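Local coordinates for protein putative hydrolase (Chloroflexus aurantiacus J-10-fl, PDB 3CMN) that is a putative hydrolase, probably a metallopeptidase of the zincin-like family, at residues A[17-27]-A[120-131]. Numbering follows the deposited sequence.
Sequences LIDWEQARQAA and SKLLGVQIGGLL
Asp19 meets the first turn of helix 120-131 through both its backbone and its carboxylate. Its N donates to Ser120 O (2.8 Å, N-H...O angle 159°) from above the carbonyl plane, while Gly124 N approaches the same oxygen from the opposite face. Asp19 is the N-cap of helix 20-27, and with CG anti to the backbone N (chi1 -179°) its carboxylate folds back over the first turn: OD1 takes Glu21 N nearly along the C-O axis and Gln22 N from above the carboxylate plane. OD2 is left for a long salt bridge to Lys121 NZ (3.5 Å), the two side chains running alongside each other. Replacing Asp19 by alanine is likely to leave the Glu21 and Gln22 amides uncapped and Lys121 without this counter-charge.

Close backbone packing continues the contact. Gly124 and Gly128 let the helix axes approach to 7.0 Å at -37°, since a CB on Gly124 would run into Asp19 O and one on Gly128 into Ala23 O. CA-H...O contacts follow, from Ala23 CA to Gly124 O (3.1 Å) and from Gly128 CA to Ala23 O (3.3 Å). The methyl of Ala26 is a knob among Gly124, Val125, Gly128 and Gly129.

Apolar groups close one flank. Ile18 and Ile127 meet tip to tip, CD1 to CD1 at a tight 3.4 Å, and Ile127 CG2 lies 3.8 Å from Trp20 CH2; Phe94 touches both isoleucines, and Ile127 and Trp20 also pack on helix 79-92.

The chemistry implies a glycine-alanine helix pair held by close backbone packing and CA-H...O contacts, with the interhelix hydrogen bond and salt bridge gathered where both helices begin.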
loop_
_atom_site.group_PDB
_atom_site.type_symbol
_atom_site.label_atom_id
_atom_site.label_comp_id
_atom_site.label_asym_id
_atom_site.label_seq_id
_atom_site.Cartn_x
_atom_site.Cartn_y
_atom_site.Cartn_z
ATOM N N LEU A 17 9.114 -16.955 -20.846
ATOM C CA LEU A 17 10.248 -16.014 -20.597
ATOM C C LEU A 17 10.860 -16.201 -19.203
ATOM O O LEU A 17 12.079 -16.072 -19.013
ATOM C CB LEU A 17 9.772 -14.566 -20.731
ATOM C CG LEU A 17 10.886 -13.553 -20.466
ATOM C CD1 LEU A 17 11.890 -13.627 -21.602
ATOM C CD2 LEU A 17 10.315 -12.149 -20.362
ATOM N N ILE A 18 10.007 -16.499 -18.227
ATOM C CA ILE A 18 10.469 -16.664 -16.859
ATOM C C ILE A 18 10.054 -18.000 -16.296
ATOM O O ILE A 18 8.912 -18.425 -16.462
ATOM C CB ILE A 18 9.885 -15.571 -15.946
ATOM C CG1 ILE A 18 10.228 -14.195 -16.515
ATOM C CG2 ILE A 18 10.421 -15.734 -14.520
ATOM C CD1 ILE A 18 9.467 -13.072 -15.873
ATOM N N ASP A 19 10.984 -18.670 -15.632
ATOM C CA ASP A 19 10.675 -19.948 -15.014
ATOM C C ASP A 19 10.150 -19.643 -13.617
ATOM O O ASP A 19 10.927 -19.447 -12.674
ATOM C CB ASP A 19 11.925 -20.812 -14.914
ATOM C CG ASP A 19 11.637 -22.162 -14.304
ATOM O OD1 ASP A 19 10.650 -22.273 -13.554
ATOM O OD2 ASP A 19 12.400 -23.102 -14.562
ATOM N N TRP A 20 8.829 -19.602 -13.495
ATOM C CA TRP A 20 8.196 -19.284 -12.228
ATOM C C TRP A 20 8.321 -20.319 -11.123
ATOM O O TRP A 20 8.059 -20.020 -9.965
ATOM C CB TRP A 20 6.732 -18.924 -12.460
ATOM C CG TRP A 20 6.615 -17.571 -13.059
ATOM C CD1 TRP A 20 6.328 -17.264 -14.361
ATOM C CD2 TRP A 20 6.889 -16.327 -12.405
ATOM N NE1 TRP A 20 6.413 -15.907 -14.557
ATOM C CE2 TRP A 20 6.757 -15.307 -13.372
ATOM C CE3 TRP A 20 7.239 -15.975 -11.096
ATOM C CZ2 TRP A 20 6.962 -13.959 -13.072
ATOM C CZ3 TRP A 20 7.442 -14.633 -10.798
ATOM C CH2 TRP A 20 7.303 -13.644 -11.784
ATOM N N GLU A 21 8.724 -21.533 -11.458
ATOM C CA GLU A 21 8.879 -22.528 -10.417
ATOM C C GLU A 21 10.278 -22.415 -9.841
ATOM O O GLU A 21 10.537 -22.824 -8.713
ATOM C CB GLU A 21 8.573 -23.920 -10.959
ATOM C CG GLU A 21 7.133 -24.319 -10.613
ATOM C CD GLU A 21 6.559 -25.395 -11.513
ATOM O OE1 GLU A 21 7.140 -26.501 -11.586
ATOM O OE2 GLU A 21 5.512 -25.127 -12.144
ATOM N N GLN A 22 11.183 -21.835 -10.617
ATOM C CA GLN A 22 12.532 -21.611 -10.132
ATOM C C GLN A 22 12.399 -20.388 -9.229
ATOM O O GLN A 22 13.010 -20.311 -8.162
ATOM C CB GLN A 22 13.490 -21.300 -11.284
ATOM C CG GLN A 22 14.798 -20.733 -10.805
ATOM C CD GLN A 22 15.517 -21.677 -9.869
ATOM O OE1 GLN A 22 16.011 -22.723 -10.292
ATOM N NE2 GLN A 22 15.572 -21.321 -8.582
ATOM N N ALA A 23 11.581 -19.439 -9.678
ATOM C CA ALA A 23 11.324 -18.218 -8.936
ATOM C C ALA A 23 10.693 -18.553 -7.585
ATOM O O ALA A 23 11.125 -18.057 -6.544
ATOM C CB ALA A 23 10.408 -17.308 -9.738
ATOM N N ARG A 24 9.683 -19.418 -7.606
ATOM C CA ARG A 24 8.991 -19.830 -6.387
ATOM C C ARG A 24 9.963 -20.413 -5.374
ATOM O O ARG A 24 9.921 -20.059 -4.201
ATOM C CB ARG A 24 7.900 -20.858 -6.704
ATOM C CG ARG A 24 7.259 -21.491 -5.466
ATOM C CD ARG A 24 6.294 -22.607 -5.858
ATOM N NE ARG A 24 6.250 -23.692 -4.872
ATOM C CZ ARG A 24 5.574 -23.636 -3.728
ATOM N NH1 ARG A 24 4.878 -22.548 -3.422
ATOM N NH2 ARG A 24 5.595 -24.663 -2.885
ATOM N N GLN A 25 10.830 -21.315 -5.822
ATOM C CA GLN A 25 11.821 -21.925 -4.941
ATOM C C GLN A 25 12.800 -20.914 -4.389
ATOM O O GLN A 25 13.130 -20.938 -3.205
ATOM C CB GLN A 25 12.575 -23.015 -5.683
ATOM C CG GLN A 25 11.824 -24.307 -5.676
ATOM C CD GLN A 25 11.462 -24.740 -4.260
ATOM O OE1 GLN A 25 12.336 -24.908 -3.404
ATOM N NE2 GLN A 25 10.167 -24.920 -4.007
ATOM N N ALA A 26 13.259 -20.020 -5.253
ATOM C CA ALA A 26 14.198 -18.975 -4.863
ATOM C C ALA A 26 13.572 -18.071 -3.799
ATOM O O ALA A 26 14.241 -17.675 -2.844
ATOM C CB ALA A 26 14.591 -18.146 -6.091
ATOM N N ALA A 27 12.298 -17.733 -3.986
ATOM C CA ALA A 27 11.578 -16.878 -3.049
ATOM C C ALA A 27 11.424 -17.562 -1.701
ATOM O O ALA A 27 11.700 -16.971 -0.663
ATOM C CB ALA A 27 10.198 -16.520 -3.609
ATOM N N SER A 120 15.781 -18.365 -18.490
ATOM C CA SER A 120 14.444 -18.148 -17.957
ATOM C C SER A 120 14.554 -18.594 -16.502
ATOM O O SER A 120 13.763 -18.208 -15.642
ATOM C CB SER A 120 13.428 -19.010 -18.698
ATOM O OG SER A 120 13.690 -20.383 -18.470
ATOM N N LYS A 121 15.574 -19.407 -16.254
ATOM C CA LYS A 121 15.869 -19.940 -14.934
ATOM C C LYS A 121 16.595 -18.864 -14.133
ATOM O O LYS A 121 16.267 -18.603 -12.967
ATOM C CB LYS A 121 16.757 -21.177 -15.078
ATOM C CG LYS A 121 16.268 -22.413 -14.342
ATOM C CD LYS A 121 17.071 -23.637 -14.752
ATOM C CE LYS A 121 16.688 -24.861 -13.937
ATOM N NZ LYS A 121 15.237 -25.174 -14.055
ATOM N N LEU A 122 17.582 -18.248 -14.781
ATOM C CA LEU A 122 18.385 -17.194 -14.169
ATOM C C LEU A 122 17.534 -15.944 -13.934
ATOM O O LEU A 122 17.841 -15.121 -13.069
ATOM C CB LEU A 122 19.594 -16.875 -15.049
ATOM C CG LEU A 122 20.573 -18.042 -15.204
ATOM C CD1 LEU A 122 21.670 -17.713 -16.223
ATOM C CD2 LEU A 122 21.175 -18.352 -13.859
ATOM N N LEU A 123 16.471 -15.797 -14.717
ATOM C CA LEU A 123 15.559 -14.678 -14.515
ATOM C C LEU A 123 14.732 -15.030 -13.279
ATOM O O LEU A 123 14.552 -14.210 -12.383
ATOM C CB LEU A 123 14.631 -14.484 -15.725
ATOM C CG LEU A 123 15.199 -13.733 -16.938
ATOM C CD1 LEU A 123 14.142 -13.604 -18.030
ATOM C CD2 LEU A 123 15.674 -12.363 -16.488
ATOM N N GLY A 124 14.245 -16.269 -13.241
ATOM C CA GLY A 124 13.448 -16.731 -12.118
ATOM C C GLY A 124 14.192 -16.598 -10.803
ATOM O O GLY A 124 13.606 -16.233 -9.786
ATOM N N VAL A 125 15.483 -16.918 -10.825
ATOM C CA VAL A 125 16.326 -16.809 -9.638
ATOM C C VAL A 125 16.324 -15.370 -9.126
ATOM O O VAL A 125 16.164 -15.118 -7.928
ATOM C CB VAL A 125 17.797 -17.217 -9.949
ATOM C CG1 VAL A 125 18.715 -16.779 -8.826
ATOM C CG2 VAL A 125 17.898 -18.719 -10.113
ATOM N N GLN A 126 16.492 -14.424 -10.044
ATOM C CA GLN A 126 16.540 -13.014 -9.677
ATOM C C GLN A 126 15.209 -12.427 -9.194
ATOM O O GLN A 126 15.181 -11.704 -8.193
ATOM C CB GLN A 126 17.101 -12.212 -10.844
ATOM C CG GLN A 126 18.514 -12.643 -11.206
ATOM C CD GLN A 126 19.036 -11.969 -12.465
ATOM O OE1 GLN A 126 19.606 -10.879 -12.410
ATOM N NE2 GLN A 126 18.828 -12.612 -13.607
ATOM N N ILE A 127 14.124 -12.750 -9.899
ATOM C CA ILE A 127 12.789 -12.272 -9.550
ATOM C C ILE A 127 12.340 -12.943 -8.252
ATOM O O ILE A 127 11.775 -12.295 -7.371
ATOM C CB ILE A 127 11.765 -12.605 -10.660
ATOM C CG1 ILE A 127 12.203 -11.964 -11.983
ATOM C CG2 ILE A 127 10.377 -12.112 -10.257
ATOM C CD1 ILE A 127 11.332 -12.343 -13.170
ATOM N N GLY A 128 12.593 -14.246 -8.152
ATOM C CA GLY A 128 12.229 -14.985 -6.961
ATOM C C GLY A 128 13.034 -14.484 -5.783
ATOM O O GLY A 128 12.525 -14.344 -4.674
ATOM N N GLY A 129 14.306 -14.199 -6.035
ATOM C CA GLY A 129 15.169 -13.701 -4.984
ATOM C C GLY A 129 14.617 -12.410 -4.430
ATOM O O GLY A 129 14.504 -12.244 -3.214
ATOM N N LEU A 130 14.271 -11.490 -5.327
ATOM C CA LEU A 130 13.723 -10.206 -4.916
ATOM C C LEU A 130 12.423 -10.400 -4.135
ATOM O O LEU A 130 12.182 -9.723 -3.142
ATOM C CB LEU A 130 13.478 -9.308 -6.132
ATOM C CG LEU A 130 14.748 -8.829 -6.854
ATOM C CD1 LEU A 130 14.371 -8.134 -8.148
ATOM C CD2 LEU A 130 15.533 -7.885 -5.949
ATOM N N LEU A 131 11.599 -11.335 -4.584
ATOM C CA LEU A 131 10.342 -11.614 -3.916
ATOM C C LEU A 131 10.568 -12.224 -2.522
ATOM O O LEU A 131 9.862 -11.880 -1.566
ATOM C CB LEU A 131 9.504 -12.552 -4.782
ATOM C CG LEU A 131 8.144 -12.973 -4.229
ATOM C CD1 LEU A 131 7.235 -11.744 -4.046
ATOM C CD2 LEU A 131 7.524 -13.971 -5.189
#